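Local coordinates for Cas13d (uncultured Ruminococcus sp, PDB 6IV9), which binds CRISPR RNA and, probably through its two HEPN domains, matures that guide and cleaves target RNA, at residues G511-D516 and L635-N640; N624-I627 and R631-Y634. The protein carries 2 engineered substitutions. All coordinates share one frame; numbering follows the deposited sequence.

Both contacts use helix 630-638, and their centres lie about 11 Å apart. Along the chain, 511-516 comes first, followed by 624-627, 631-634 and 635-640, so interaction 2 is nested inside the long, largely helical loop that interaction 1 closes. Interaction 1 joins the start of helix 511-535 to the end of helix 630-638, whereas interaction 2 packs the beginning of that second helix against its predecessor, helix 617-627. The two meet where Glu513 packs against Tyr634. Each also reaches the guide RNA: Lys512 bonds the phosphate of G36, Asn515 that of C35 and Arg631 that of U39, all of chain B, so helices 511-535 and 630-638 hold phosphates a few nucleotides apart.

Interaction 1 of 2, residues G511-D516 and L635-N640; sequences GKEIND and LIKYAN. With nucleotides of chain B.
The carboxylate of Glu513, on helix 511-535 of this mostly helical protein, bridges to helix 630-638, meeting Lys637 with one oxygen and Tyr638 with the other. It is a buried salt bridge with a neutral hydroxyl beside it: Lys637 NZ donates to Glu513 OE1 at 2.9 Å, and Tyr638 OH donates to Glu513 OE2 at 2.7 Å. Both oxygens accept through their syn lone pairs, so the fork takes its two donors side by side. The phenol is approached at its edge, near the ring plane, while the carboxylate plane stands 83° from the ring. The nearest CA atoms, those of Glu513 and Tyr638, are 12.9 Å apart; glutamate, extended beyond CG, reaches part of the way, and the tyrosine ring and long lysine come to meet it from the opposite direction. Lys637 bends at chi3 (88°) to bring NZ to the oxygen.

A second shell fixes these groups. Asp510 N also donates to OE1, Lys637 NZ also reaches Phe508 O, and Tyr634 packs edge-to-face with Tyr638. Glu513 also touches Tyr186 of helix 168-197.

The same turn of helix 511-535 presents to the guide backbone a lysine ammonium, whose charge suits a phosphate, and an asparagine amide N-H. Lys512 NZ donates to OP2 of G36 of chain B at 2.9 Å, and Asn515 ND2 points almost straight (173°) at OP1 of C35 of chain B, 2.8 Å away.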
loop_
_atom_site.group_PDB
_atom_site.type_symbol
_atom_site.label_atom_id
_atom_site.label_comp_id
_atom_site.label_asym_id
_atom_site.label_seq_id
_atom_site.Cartn_x
_atom_site.Cartn_y
_atom_site.Cartn_z
ATOM N N GLY A 511 -0.431 -7.596 -4.346
ATOM C CA GLY A 511 0.343 -7.856 -3.125
ATOM C C GLY A 511 1.032 -6.603 -2.622
ATOM O O GLY A 511 1.088 -6.420 -1.432
ATOM N N LYS A 512 1.573 -5.785 -3.516
ATOM C CA LYS A 512 2.246 -4.541 -3.081
ATOM C C LYS A 512 1.238 -3.581 -2.453
ATOM O O LYS A 512 1.585 -2.898 -1.530
ATOM C CB LYS A 512 3.015 -3.920 -4.244
ATOM C CG LYS A 512 4.333 -4.614 -4.502
ATOM C CD LYS A 512 5.085 -4.096 -5.660
ATOM C CE LYS A 512 6.354 -4.879 -5.879
ATOM N NZ LYS A 512 7.102 -5.089 -4.626
ATOM N N GLU A 513 0.059 -3.494 -3.042
ATOM C CA GLU A 513 -1.006 -2.616 -2.519
ATOM C C GLU A 513 -1.425 -3.127 -1.138
ATOM O O GLU A 513 -1.619 -2.332 -0.253
ATOM C CB GLU A 513 -2.160 -2.560 -3.513
ATOM C CG GLU A 513 -1.839 -1.836 -4.800
ATOM C CD GLU A 513 -2.984 -1.840 -5.792
ATOM O OE1 GLU A 513 -3.506 -2.896 -6.052
ATOM O OE2 GLU A 513 -3.332 -0.782 -6.262
ATOM N N ILE A 514 -1.549 -4.433 -0.989
ATOM C CA ILE A 514 -1.926 -5.006 0.328
ATOM C C ILE A 514 -0.832 -4.641 1.333
ATOM O O ILE A 514 -1.157 -4.190 2.390
ATOM C CB ILE A 514 -2.068 -6.529 0.197
ATOM C CG1 ILE A 514 -3.280 -6.912 -0.648
ATOM C CG2 ILE A 514 -2.074 -7.201 1.557
ATOM C CD1 ILE A 514 -3.341 -8.363 -1.008
ATOM N N ASN A 515 0.429 -4.808 0.958
ATOM C CA ASN A 515 1.540 -4.514 1.889
ATOM C C ASN A 515 1.522 -3.041 2.277
ATOM O O ASN A 515 1.645 -2.758 3.427
ATOM C CB ASN A 515 2.885 -4.863 1.265
ATOM C CG ASN A 515 3.111 -6.352 1.274
ATOM O OD1 ASN A 515 2.440 -7.048 2.005
ATOM N ND2 ASN A 515 4.042 -6.832 0.476
ATOM N N ASP A 516 1.358 -2.167 1.300
ATOM C CA ASP A 516 1.364 -0.720 1.597
ATOM C C ASP A 516 0.188 -0.343 2.503
ATOM O O ASP A 516 0.417 0.285 3.506
ATOM C CB ASP A 516 1.262 0.058 0.293
ATOM C CG ASP A 516 1.326 1.553 0.494
ATOM O OD1 ASP A 516 2.185 1.986 1.220
ATOM O OD2 ASP A 516 0.532 2.244 -0.103
ATOM N N LEU A 635 -2.456 -4.729 -14.854
ATOM C CA LEU A 635 -2.630 -3.927 -16.085
ATOM C C LEU A 635 -4.094 -3.907 -16.519
ATOM O O LEU A 635 -4.558 -2.889 -16.901
ATOM C CB LEU A 635 -1.732 -4.511 -17.175
ATOM C CG LEU A 635 -0.249 -4.228 -16.995
ATOM C CD1 LEU A 635 0.593 -5.141 -17.862
ATOM C CD2 LEU A 635 0.052 -2.782 -17.311
ATOM N N ILE A 636 -4.756 -5.045 -16.480
ATOM C CA ILE A 636 -6.182 -5.090 -16.889
ATOM C C ILE A 636 -7.032 -4.277 -15.917
ATOM O O ILE A 636 -7.924 -3.626 -16.346
ATOM C CB ILE A 636 -6.670 -6.537 -17.010
ATOM C CG1 ILE A 636 -5.878 -7.289 -18.073
ATOM C CG2 ILE A 636 -8.150 -6.558 -17.295
ATOM C CD1 ILE A 636 -5.890 -6.620 -19.408
ATOM N N LYS A 637 -6.727 -4.365 -14.637
ATOM C CA LYS A 637 -7.484 -3.668 -13.577
ATOM C C LYS A 637 -7.414 -2.147 -13.764
ATOM O O LYS A 637 -8.438 -1.500 -13.672
ATOM C CB LYS A 637 -6.754 -4.033 -12.288
ATOM C CG LYS A 637 -7.396 -3.657 -10.979
ATOM C CD LYS A 637 -6.776 -4.418 -9.833
ATOM C CE LYS A 637 -5.564 -3.746 -9.228
ATOM N NZ LYS A 637 -5.289 -4.208 -7.853
ATOM N N TYR A 638 -6.224 -1.622 -14.024
ATOM C CA TYR A 638 -6.034 -0.154 -14.089
ATOM C C TYR A 638 -5.922 0.382 -15.514
ATOM O O TYR A 638 -5.961 1.575 -15.686
ATOM C CB TYR A 638 -4.795 0.240 -13.283
ATOM C CG TYR A 638 -4.983 0.121 -11.797
ATOM C CD1 TYR A 638 -6.080 0.672 -11.174
ATOM C CD2 TYR A 638 -4.083 -0.561 -11.013
ATOM C CE1 TYR A 638 -6.278 0.550 -9.812
ATOM C CE2 TYR A 638 -4.254 -0.680 -9.652
ATOM C CZ TYR A 638 -5.351 -0.115 -9.046
ATOM O OH TYR A 638 -5.530 -0.244 -7.716
ATOM N N ALA A 639 -5.765 -0.488 -16.491
ATOM C CA ALA A 639 -5.573 0.010 -17.864
ATOM C C ALA A 639 -6.462 -0.734 -18.861
ATOM O O ALA A 639 -7.498 -1.195 -18.486
ATOM C CB ALA A 639 -4.118 -0.002 -18.235
ATOM N N ASN A 640 -6.053 -0.744 -20.117
ATOM C CA ASN A 640 -6.805 -1.369 -21.226
ATOM C C ASN A 640 -5.811 -2.212 -22.029
ATOM O O ASN A 640 -4.814 -1.665 -22.422
ATOM C CB ASN A 640 -7.473 -0.275 -22.044
ATOM C CG ASN A 640 -8.230 -0.809 -23.231
ATOM O OD1 ASN A 640 -7.664 -1.062 -24.271
ATOM N ND2 ASN A 640 -9.513 -0.998 -23.057
ATOM P P U B 34 7.151 -7.485 5.587
ATOM O OP1 U B 34 6.364 -8.633 5.059
ATOM O OP2 U B 34 8.588 -7.423 5.434
ATOM O "O5'" U B 34 6.543 -6.173 4.981
ATOM C "C5'" U B 34 7.068 -5.582 3.782
ATOM C "C4'" U B 34 6.410 -4.250 3.566
ATOM O "O4'" U B 34 6.739 -3.300 4.601
ATOM C "C3'" U B 34 6.793 -3.537 2.277
ATOM O "O3'" U B 34 6.016 -4.140 1.231
ATOM C "C2'" U B 34 6.368 -2.113 2.601
ATOM O "O2'" U B 34 4.962 -1.980 2.452
ATOM C "C1'" U B 34 6.825 -2.006 4.056
ATOM N N1 U B 34 8.223 -1.554 4.199
ATOM C C2 U B 34 8.437 -0.223 3.925
ATOM O O2 U B 34 7.547 0.525 3.568
ATOM N N3 U B 34 9.726 0.187 4.055
ATOM C C4 U B 34 10.808 -0.572 4.425
ATOM O O4 U B 34 11.888 -0.028 4.562
ATOM C C5 U B 34 10.509 -1.938 4.724
ATOM C C6 U B 34 9.252 -2.379 4.574
ATOM P P C B 35 6.681 -4.344 -0.277
ATOM O OP1 C B 35 5.695 -5.111 -1.052
ATOM O OP2 C B 35 8.026 -4.832 -0.138
ATOM O "O5'" C B 35 6.918 -2.866 -0.740
ATOM C "C5'" C B 35 5.748 -2.051 -1.036
ATOM C "C4'" C B 35 6.165 -0.632 -1.315
ATOM O "O4'" C B 35 6.797 -0.119 -0.143
ATOM C "C3'" C B 35 7.210 -0.456 -2.419
ATOM O "O3'" C B 35 6.527 -0.469 -3.649
ATOM C "C2'" C B 35 7.836 0.877 -2.049
ATOM O "O2'" C B 35 7.052 1.980 -2.409
ATOM C "C1'" C B 35 7.834 0.768 -0.528
ATOM N N1 C B 35 9.100 0.285 0.028
ATOM C C2 C B 35 10.098 1.239 0.189
ATOM O O2 C B 35 9.854 2.394 -0.139
ATOM N N3 C B 35 11.262 0.888 0.768
ATOM C C4 C B 35 11.496 -0.391 1.056
ATOM N N4 C B 35 12.681 -0.708 1.576
ATOM C C5 C B 35 10.510 -1.400 0.857
ATOM C C6 C B 35 9.354 -1.027 0.294
ATOM P P G B 36 7.225 -1.059 -4.942
ATOM O OP1 G B 36 6.204 -1.111 -6.035
ATOM O OP2 G B 36 7.940 -2.327 -4.567
ATOM O "O5'" G B 36 8.420 -0.072 -5.191
ATOM C "C5'" G B 36 8.143 1.264 -5.632
ATOM C "C4'" G B 36 9.405 2.088 -5.613
ATOM O "O4'" G B 36 9.912 2.168 -4.275
ATOM C "C3'" G B 36 10.551 1.532 -6.451
ATOM O "O3'" G B 36 10.538 1.995 -7.796
ATOM C "C2'" G B 36 11.780 2.029 -5.727
ATOM O "O2'" G B 36 12.057 3.381 -6.045
ATOM C "C1'" G B 36 11.306 2.070 -4.279
ATOM N N9 G B 36 11.698 0.888 -3.554
ATOM C C8 G B 36 11.145 -0.367 -3.621
ATOM N N7 G B 36 11.764 -1.234 -2.868
ATOM C C5 G B 36 12.802 -0.516 -2.311
ATOM C C6 G B 36 13.806 -0.923 -1.409
ATOM O O6 G B 36 13.983 -2.038 -0.912
ATOM N N1 G B 36 14.641 0.129 -1.072
ATOM C C2 G B 36 14.530 1.406 -1.552
ATOM N N2 G B 36 15.425 2.282 -1.105
ATOM N N3 G B 36 13.600 1.799 -2.398
ATOM C C4 G B 36 12.778 0.792 -2.733
#

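Interaction 2 of 2, residues N624-I627 and R631-Y634; sequences NNVI and RFVY. With nucleotides of chain B.
Arg631 NH1 donates to OP2 of U39 of chain B at 2.8 Å, and its NH2 donates to OP1 of the same phosphate at 2.9 Å. Both bonds are nearly straight (165° and 167°), a two-pronged grip that matches the parallel N-H bonds of a guanidinium to a pair of phosphate oxygens and fixes the rotation of the group. The adenine of A40 of chain B lies over one guanidinium face, displaced toward its rim, with C5 3.5 Å above the plane. An arginine fits here because its long chain, extended from CG to NE, carries the charge from the helix to the phosphate.

Behind this grip is a tight corner between consecutive helices, 617-627 ending in a wider pi-type turn and 630-638 beginning just after it, where Ser629 OG takes a hydrogen bond from Phe632 N. Phe632 turns its ring back across the corner, CG anti to the backbone N (chi1 168°). Val626 CG1 lies over one ring face in a CH-pi contact, 3.8 Å from the centroid, and the Val626 carbonyl oxygen presses close to Phe632 CB at 3.1 Å. Ile627 CA comes within 3.7 Å of Phe632 CD2, and Val633 CG2 lies 3.8 Å from Ile627 O. With an alanine in place of Phe632, Val626 CG1 would probably lose the face it rests on, and a gap is likely to open between the two helices. Residues from elsewhere add to the packing: Asp586 and Ile590 of helix 581-591 touch the phenylalanine.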
loop_
_atom_site.group_PDB
_atom_site.type_symbol
_atom_site.label_atom_id
_atom_site.label_comp_id
_atom_site.label_asym_id
_atom_site.label_seq_id
_atom_site.Cartn_x
_atom_site.Cartn_y
_atom_site.Cartn_z
ATOM N N ASN A 624 -1.372 -19.933 -17.912
ATOM C CA ASN A 624 -0.239 -19.952 -16.959
ATOM C C ASN A 624 0.635 -18.704 -17.056
ATOM O O ASN A 624 1.067 -18.242 -16.035
ATOM C CB ASN A 624 0.696 -21.126 -17.205
ATOM C CG ASN A 624 0.055 -22.457 -16.914
ATOM O OD1 ASN A 624 -1.102 -22.510 -16.548
ATOM N ND2 ASN A 624 0.809 -23.520 -17.079
ATOM N N ASN A 625 0.908 -18.227 -18.264
ATOM C CA ASN A 625 1.876 -17.121 -18.441
ATOM C C ASN A 625 1.243 -15.739 -18.534
ATOM O O ASN A 625 1.972 -14.786 -18.384
ATOM C CB ASN A 625 2.763 -17.402 -19.641
ATOM C CG ASN A 625 3.594 -18.625 -19.371
ATOM O OD1 ASN A 625 4.553 -18.555 -18.629
ATOM N ND2 ASN A 625 3.169 -19.752 -19.894
ATOM N N VAL A 626 -0.037 -15.646 -18.838
ATOM C CA VAL A 626 -0.610 -14.285 -18.963
ATOM C C VAL A 626 -1.735 -14.082 -17.951
ATOM O O VAL A 626 -1.592 -13.249 -17.090
ATOM C CB VAL A 626 -1.072 -14.005 -20.401
ATOM C CG1 VAL A 626 -1.564 -12.588 -20.564
ATOM C CG2 VAL A 626 0.029 -14.302 -21.397
ATOM N N ILE A 627 -2.781 -14.884 -18.059
ATOM C CA ILE A 627 -3.981 -14.719 -17.199
ATOM C C ILE A 627 -3.600 -14.875 -15.729
ATOM O O ILE A 627 -4.093 -14.117 -14.947
ATOM C CB ILE A 627 -5.095 -15.697 -17.613
ATOM C CG1 ILE A 627 -5.590 -15.417 -19.033
ATOM C CG2 ILE A 627 -6.217 -15.669 -16.598
ATOM C CD1 ILE A 627 -6.522 -16.452 -19.588
ATOM N N ARG A 631 0.973 -9.349 -12.649
ATOM C CA ARG A 631 1.317 -8.135 -13.423
ATOM C C ARG A 631 0.277 -7.885 -14.514
ATOM O O ARG A 631 -0.075 -6.754 -14.722
ATOM C CB ARG A 631 2.751 -8.257 -13.923
ATOM C CG ARG A 631 3.714 -8.112 -12.763
ATOM C CD ARG A 631 5.118 -8.568 -12.948
ATOM N NE ARG A 631 5.750 -8.556 -11.652
ATOM C CZ ARG A 631 6.982 -8.944 -11.443
ATOM N NH1 ARG A 631 7.514 -8.819 -10.248
ATOM N NH2 ARG A 631 7.676 -9.471 -12.426
ATOM N N PHE A 632 -0.140 -8.941 -15.198
ATOM C CA PHE A 632 -1.199 -8.835 -16.224
ATOM C C PHE A 632 -2.498 -8.386 -15.551
ATOM O O PHE A 632 -3.140 -7.505 -16.032
ATOM C CB PHE A 632 -1.417 -10.196 -16.878
ATOM C CG PHE A 632 -2.654 -10.293 -17.727
ATOM C CD1 PHE A 632 -2.707 -9.676 -18.960
ATOM C CD2 PHE A 632 -3.762 -11.001 -17.303
ATOM C CE1 PHE A 632 -3.839 -9.763 -19.743
ATOM C CE2 PHE A 632 -4.893 -11.086 -18.091
ATOM C CZ PHE A 632 -4.924 -10.469 -19.308
ATOM N N VAL A 633 -2.813 -8.975 -14.404
ATOM C CA VAL A 633 -4.073 -8.616 -13.703
ATOM C C VAL A 633 -4.037 -7.133 -13.322
ATOM O O VAL A 633 -5.023 -6.470 -13.473
ATOM C CB VAL A 633 -4.300 -9.523 -12.488
ATOM C CG1 VAL A 633 -5.429 -9.014 -11.623
ATOM C CG2 VAL A 633 -4.543 -10.953 -12.914
ATOM N N TYR A 634 -2.889 -6.665 -12.859
ATOM C CA TYR A 634 -2.744 -5.244 -12.480
ATOM C C TYR A 634 -3.011 -4.362 -13.706
ATOM O O TYR A 634 -3.702 -3.402 -13.589
ATOM C CB TYR A 634 -1.338 -4.997 -11.929
ATOM C CG TYR A 634 -1.141 -3.621 -11.357
ATOM C CD1 TYR A 634 -0.849 -2.549 -12.172
ATOM C CD2 TYR A 634 -1.277 -3.383 -10.006
ATOM C CE1 TYR A 634 -0.675 -1.281 -11.662
ATOM C CE2 TYR A 634 -1.114 -2.117 -9.480
ATOM C CZ TYR A 634 -0.818 -1.059 -10.311
ATOM O OH TYR A 634 -0.675 0.196 -9.830
ATOM P P A B 40 14.052 -14.269 -9.607
ATOM O OP1 A B 40 15.206 -15.122 -9.240
ATOM O OP2 A B 40 12.817 -14.848 -10.215
ATOM O "O5'" A B 40 13.580 -13.495 -8.285
ATOM C "C5'" A B 40 12.398 -13.914 -7.551
ATOM C "C4'" A B 40 11.534 -12.731 -7.198
ATOM O "O4'" A B 40 10.699 -12.375 -8.321
ATOM C "C3'" A B 40 10.465 -12.986 -6.145
ATOM O "O3'" A B 40 10.908 -13.140 -4.817
ATOM C "C2'" A B 40 9.550 -11.784 -6.321
ATOM O "O2'" A B 40 9.890 -10.627 -5.575
ATOM C "C1'" A B 40 9.624 -11.579 -7.839
ATOM N N9 A B 40 8.400 -11.914 -8.572
ATOM C C8 A B 40 8.233 -12.747 -9.653
ATOM N N7 A B 40 7.002 -12.775 -10.112
ATOM C C5 A B 40 6.310 -11.915 -9.268
ATOM C C6 A B 40 4.969 -11.490 -9.236
ATOM N N6 A B 40 4.038 -11.919 -10.087
ATOM N N1 A B 40 4.611 -10.602 -8.278
ATOM C C2 A B 40 5.543 -10.171 -7.422
ATOM N N3 A B 40 6.833 -10.495 -7.350
ATOM C C4 A B 40 7.159 -11.374 -8.318
ATOM P P U B 39 11.034 -9.600 -11.401
ATOM O OP1 U B 39 10.376 -10.452 -12.366
ATOM O OP2 U B 39 10.304 -9.320 -10.132
ATOM O "O5'" U B 39 12.498 -10.004 -10.984
ATOM C "C5'" U B 39 13.396 -10.579 -11.947
ATOM C "C4'" U B 39 14.731 -10.831 -11.285
ATOM O "O4'" U B 39 15.230 -9.600 -10.686
ATOM C "C3'" U B 39 14.720 -11.796 -10.117
ATOM O "O3'" U B 39 14.595 -13.118 -10.589
ATOM C "C2'" U B 39 16.022 -11.425 -9.407
ATOM O "O2'" U B 39 17.248 -11.798 -10.000
ATOM C "C1'" U B 39 15.962 -9.906 -9.503
ATOM N N1 U B 39 15.276 -9.273 -8.369
ATOM C C2 U B 39 15.948 -9.215 -7.162
ATOM O O2 U B 39 17.055 -9.700 -6.998
ATOM N N3 U B 39 15.261 -8.586 -6.151
ATOM C C4 U B 39 14.003 -8.018 -6.224
ATOM O O4 U B 39 13.519 -7.479 -5.233
ATOM C C5 U B 39 13.376 -8.121 -7.506
ATOM C C6 U B 39 14.018 -8.730 -8.510
ATOM P P U B 38 8.347 -4.783 -8.663
ATOM O OP1 U B 38 7.436 -3.723 -8.950
ATOM O OP2 U B 38 7.919 -6.042 -8.111
ATOM O "O5'" U B 38 9.075 -5.059 -10.049
ATOM C "C5'" U B 38 9.912 -6.148 -10.158
ATOM C "C4'" U B 38 10.766 -6.000 -11.399
ATOM O "O4'" U B 38 11.489 -4.751 -11.314
ATOM C "C3'" U B 38 11.840 -7.067 -11.461
ATOM O "O3'" U B 38 11.284 -8.190 -12.150
ATOM C "C2'" U B 38 12.960 -6.378 -12.241
ATOM O "O2'" U B 38 12.710 -6.361 -13.629
ATOM C "C1'" U B 38 12.821 -4.941 -11.764
ATOM N N1 U B 38 13.747 -4.596 -10.681
ATOM C C2 U B 38 14.178 -3.280 -10.632
ATOM O O2 U B 38 13.820 -2.438 -11.449
ATOM N N3 U B 38 15.020 -2.987 -9.579
ATOM C C4 U B 38 15.447 -3.859 -8.578
ATOM O O4 U B 38 16.200 -3.450 -7.679
ATOM C C5 U B 38 14.903 -5.190 -8.677
ATOM C C6 U B 38 14.093 -5.503 -9.705
#